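Local coordinates for F-BAR domain only protein 1 (Danio rerio, PDB 5JP2) that probably acts early in clathrin-mediated endocytosis, binding an Eps15 peptide through its mu homology domain, and may thereby regulate Bmp signalling, at residues V19-I27 / S253-L261. Numbering follows the deposited sequence.
Sequences VAAAITEYI and SLSGLDVEL
Glu-25 reaches off its strand, carboxylate first, into the turn that begins at Ser-253. Glu-25 OE1 takes the backbone N of Ser-255 on its syn lone pair at 2.9 Å (N-H...O 154°), plus a weaker, more bent bond from Leu-254 N. Glu-25 OE2 accepts from Ser-255 OG, though the 2.4 Å separation is implausibly short and its exact value doubtful; it also bonds Tyr-133 OH, so both oxygens of this buried acid are engaged. The Glu-25 side chain is extended beyond CG (chi2 -174°), which gives it the length to cross to the turn.

To one side, Ile-27 CG2 packs on Leu-254 CD1 at 3.8 Å, the two side chains at about a right angle. To the other, Ile-23 CD1 comes within 3.8 Å of Leu-257 CD2, and Ala-21 CB and Val-19 CG2 continue the apolar row against Val-259 CG1 and Leu-261 CD1.

The turn is braced from within: Ser-255 OG also accepts from Leu-257 N, an ST turn, while Ser-253 OG accepts from Gly-256 N (2.9 Å) and donates to Leu-257 O. An alanine in place of Ser-253 would probably leave Gly-256 N and Leu-257 O without this mate, freeing the turn that presents its amides to Glu-25.

The axes of the segments 19-27 and 258-261 run nearly antiparallel (168°) and come within 8.5 Å of each other, facing across from different sheets, as in a beta-sandwich. The bound peptide packs on Ala-20, Ala-22 and Thr-24, whose side chains leave the opposite face of the strand; laterally, 17-31 lies between strands 39-52 and 266-283, while 258-261 edges its own sheet beside 69-73.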
loop_
_atom_site.group_PDB
_atom_site.type_symbol
_atom_site.label_atom_id
_atom_site.label_comp_id
_atom_site.label_asym_id
_atom_site.label_seq_id
_atom_site.Cartn_x
_atom_site.Cartn_y
_atom_site.Cartn_z
ATOM N N VAL B 19 18.307 11.157 5.252
ATOM C CA VAL B 19 17.012 11.283 4.594
ATOM C C VAL B 19 16.194 10.048 4.932
ATOM O O VAL B 19 16.720 9.036 5.390
ATOM C CB VAL B 19 17.112 11.460 3.057
ATOM C CG1 VAL B 19 17.916 12.700 2.699
ATOM C CG2 VAL B 19 17.686 10.231 2.387
ATOM N N ALA B 20 14.890 10.139 4.706
ATOM C CA ALA B 20 13.983 9.030 4.935
ATOM C C ALA B 20 13.070 8.828 3.730
ATOM O O ALA B 20 12.723 9.780 3.031
ATOM C CB ALA B 20 13.151 9.264 6.191
ATOM N N ALA B 21 12.682 7.576 3.501
ATOM C CA ALA B 21 11.836 7.186 2.384
ATOM C C ALA B 21 10.542 6.553 2.893
ATOM O O ALA B 21 10.491 6.023 4.002
ATOM C CB ALA B 21 12.556 6.208 1.466
ATOM N N ALA B 22 9.485 6.640 2.087
ATOM C CA ALA B 22 8.221 5.984 2.395
ATOM C C ALA B 22 7.670 5.362 1.128
ATOM O O ALA B 22 7.544 6.033 0.104
ATOM C CB ALA B 22 7.193 6.946 2.992
ATOM N N ILE B 23 7.350 4.080 1.215
ATOM C CA ILE B 23 6.790 3.301 0.123
ATOM C C ILE B 23 5.357 2.992 0.512
ATOM O O ILE B 23 5.125 2.324 1.521
ATOM C CB ILE B 23 7.591 2.015 -0.121
ATOM C CG1 ILE B 23 9.021 2.332 -0.537
ATOM C CG2 ILE B 23 6.938 1.159 -1.156
ATOM C CD1 ILE B 23 9.878 1.108 -0.702
ATOM N N THR B 24 4.403 3.496 -0.267
ATOM C CA THR B 24 2.979 3.354 -0.005
ATOM C C THR B 24 2.328 2.647 -1.185
ATOM O O THR B 24 2.542 3.035 -2.330
ATOM C CB THR B 24 2.342 4.714 0.212
ATOM O OG1 THR B 24 3.061 5.392 1.237
ATOM C CG2 THR B 24 0.921 4.572 0.636
ATOM N N GLU B 25 1.562 1.598 -0.917
ATOM C CA GLU B 25 0.977 0.804 -1.985
ATOM C C GLU B 25 -0.493 0.526 -1.721
ATOM O O GLU B 25 -0.868 0.199 -0.602
ATOM C CB GLU B 25 1.742 -0.505 -2.171
ATOM C CG GLU B 25 3.065 -0.294 -2.824
ATOM C CD GLU B 25 3.774 -1.560 -3.160
ATOM O OE1 GLU B 25 3.231 -2.631 -2.898
ATOM O OE2 GLU B 25 4.897 -1.489 -3.674
ATOM N N TYR B 26 -1.324 0.697 -2.743
ATOM C CA TYR B 26 -2.724 0.303 -2.706
ATOM C C TYR B 26 -2.970 -0.859 -3.659
ATOM O O TYR B 26 -2.383 -0.937 -4.734
ATOM C CB TYR B 26 -3.643 1.457 -3.065
ATOM C CG TYR B 26 -3.644 2.533 -2.038
ATOM C CD1 TYR B 26 -4.500 2.484 -0.957
ATOM C CD2 TYR B 26 -2.769 3.593 -2.132
ATOM C CE1 TYR B 26 -4.483 3.473 -0.006
ATOM C CE2 TYR B 26 -2.749 4.581 -1.198
ATOM C CZ TYR B 26 -3.602 4.521 -0.136
ATOM O OH TYR B 26 -3.575 5.529 0.794
ATOM N N ILE B 27 -3.840 -1.777 -3.259
ATOM C CA ILE B 27 -4.086 -2.959 -4.061
ATOM C C ILE B 27 -5.574 -3.094 -4.345
ATOM O O ILE B 27 -6.406 -3.037 -3.435
ATOM C CB ILE B 27 -3.513 -4.232 -3.405
ATOM C CG1 ILE B 27 -3.745 -5.431 -4.323
ATOM C CG2 ILE B 27 -4.061 -4.448 -2.011
ATOM C CD1 ILE B 27 -2.962 -6.645 -3.982
ATOM N N SER B 253 6.374 -4.299 1.465
ATOM C CA SER B 253 5.686 -3.856 0.272
ATOM C C SER B 253 5.038 -5.057 -0.405
ATOM O O SER B 253 5.499 -6.188 -0.267
ATOM C CB SER B 253 6.643 -3.148 -0.682
ATOM O OG SER B 253 7.398 -4.072 -1.421
ATOM N N LEU B 254 3.933 -4.816 -1.097
ATOM C CA LEU B 254 3.327 -5.896 -1.859
ATOM C C LEU B 254 4.067 -6.140 -3.164
ATOM O O LEU B 254 4.271 -7.291 -3.555
ATOM C CB LEU B 254 1.857 -5.599 -2.125
ATOM C CG LEU B 254 1.037 -5.392 -0.860
ATOM C CD1 LEU B 254 -0.362 -4.920 -1.165
ATOM C CD2 LEU B 254 1.019 -6.685 -0.086
ATOM N N SER B 255 4.496 -5.075 -3.837
ATOM C CA SER B 255 5.179 -5.235 -5.114
ATOM C C SER B 255 6.532 -5.902 -4.960
ATOM O O SER B 255 7.013 -6.542 -5.896
ATOM C CB SER B 255 5.355 -3.881 -5.786
ATOM O OG SER B 255 6.121 -3.018 -4.975
ATOM N N GLY B 256 7.168 -5.752 -3.812
ATOM C CA GLY B 256 8.525 -6.201 -3.641
ATOM C C GLY B 256 9.547 -5.115 -3.857
ATOM O O GLY B 256 10.717 -5.316 -3.525
ATOM N N LEU B 257 9.137 -3.988 -4.428
ATOM C CA LEU B 257 10.025 -2.864 -4.668
ATOM C C LEU B 257 10.652 -2.377 -3.367
ATOM O O LEU B 257 10.026 -2.384 -2.307
ATOM C CB LEU B 257 9.262 -1.731 -5.351
ATOM C CG LEU B 257 9.969 -0.405 -5.628
ATOM C CD1 LEU B 257 9.384 0.204 -6.842
ATOM C CD2 LEU B 257 9.807 0.568 -4.490
ATOM N N ASP B 258 11.909 -1.956 -3.460
ATOM C CA ASP B 258 12.620 -1.392 -2.324
ATOM C C ASP B 258 13.556 -0.299 -2.833
ATOM O O ASP B 258 13.834 -0.208 -4.028
ATOM C CB ASP B 258 13.389 -2.482 -1.573
ATOM C CG ASP B 258 13.580 -2.164 -0.121
ATOM O OD1 ASP B 258 13.206 -1.060 0.311
ATOM O OD2 ASP B 258 14.127 -3.019 0.590
ATOM N N VAL B 259 14.041 0.535 -1.918
ATOM C CA VAL B 259 14.912 1.651 -2.262
ATOM C C VAL B 259 16.154 1.631 -1.374
ATOM O O VAL B 259 16.077 1.326 -0.182
ATOM C CB VAL B 259 14.157 2.990 -2.142
ATOM C CG1 VAL B 259 13.724 3.238 -0.723
ATOM C CG2 VAL B 259 14.994 4.119 -2.668
ATOM N N GLU B 260 17.309 1.914 -1.963
ATOM C CA GLU B 260 18.534 2.046 -1.198
ATOM C C GLU B 260 19.371 3.173 -1.786
ATOM O O GLU B 260 19.324 3.432 -2.987
ATOM C CB GLU B 260 19.335 0.743 -1.170
ATOM C CG GLU B 260 20.045 0.407 -2.445
ATOM C CD GLU B 260 20.609 -0.998 -2.443
ATOM O OE1 GLU B 260 20.148 -1.814 -1.625
ATOM O OE2 GLU B 260 21.525 -1.282 -3.244
ATOM N N LEU B 261 20.115 3.862 -0.927
ATOM C CA LEU B 261 20.934 4.980 -1.368
ATOM C C LEU B 261 22.199 4.480 -2.041
ATOM O O LEU B 261 22.649 3.363 -1.800
ATOM C CB LEU B 261 21.310 5.871 -0.196
ATOM C CG LEU B 261 20.184 6.559 0.557
ATOM C CD1 LEU B 261 20.761 7.581 1.530
ATOM C CD2 LEU B 261 19.232 7.204 -0.397
#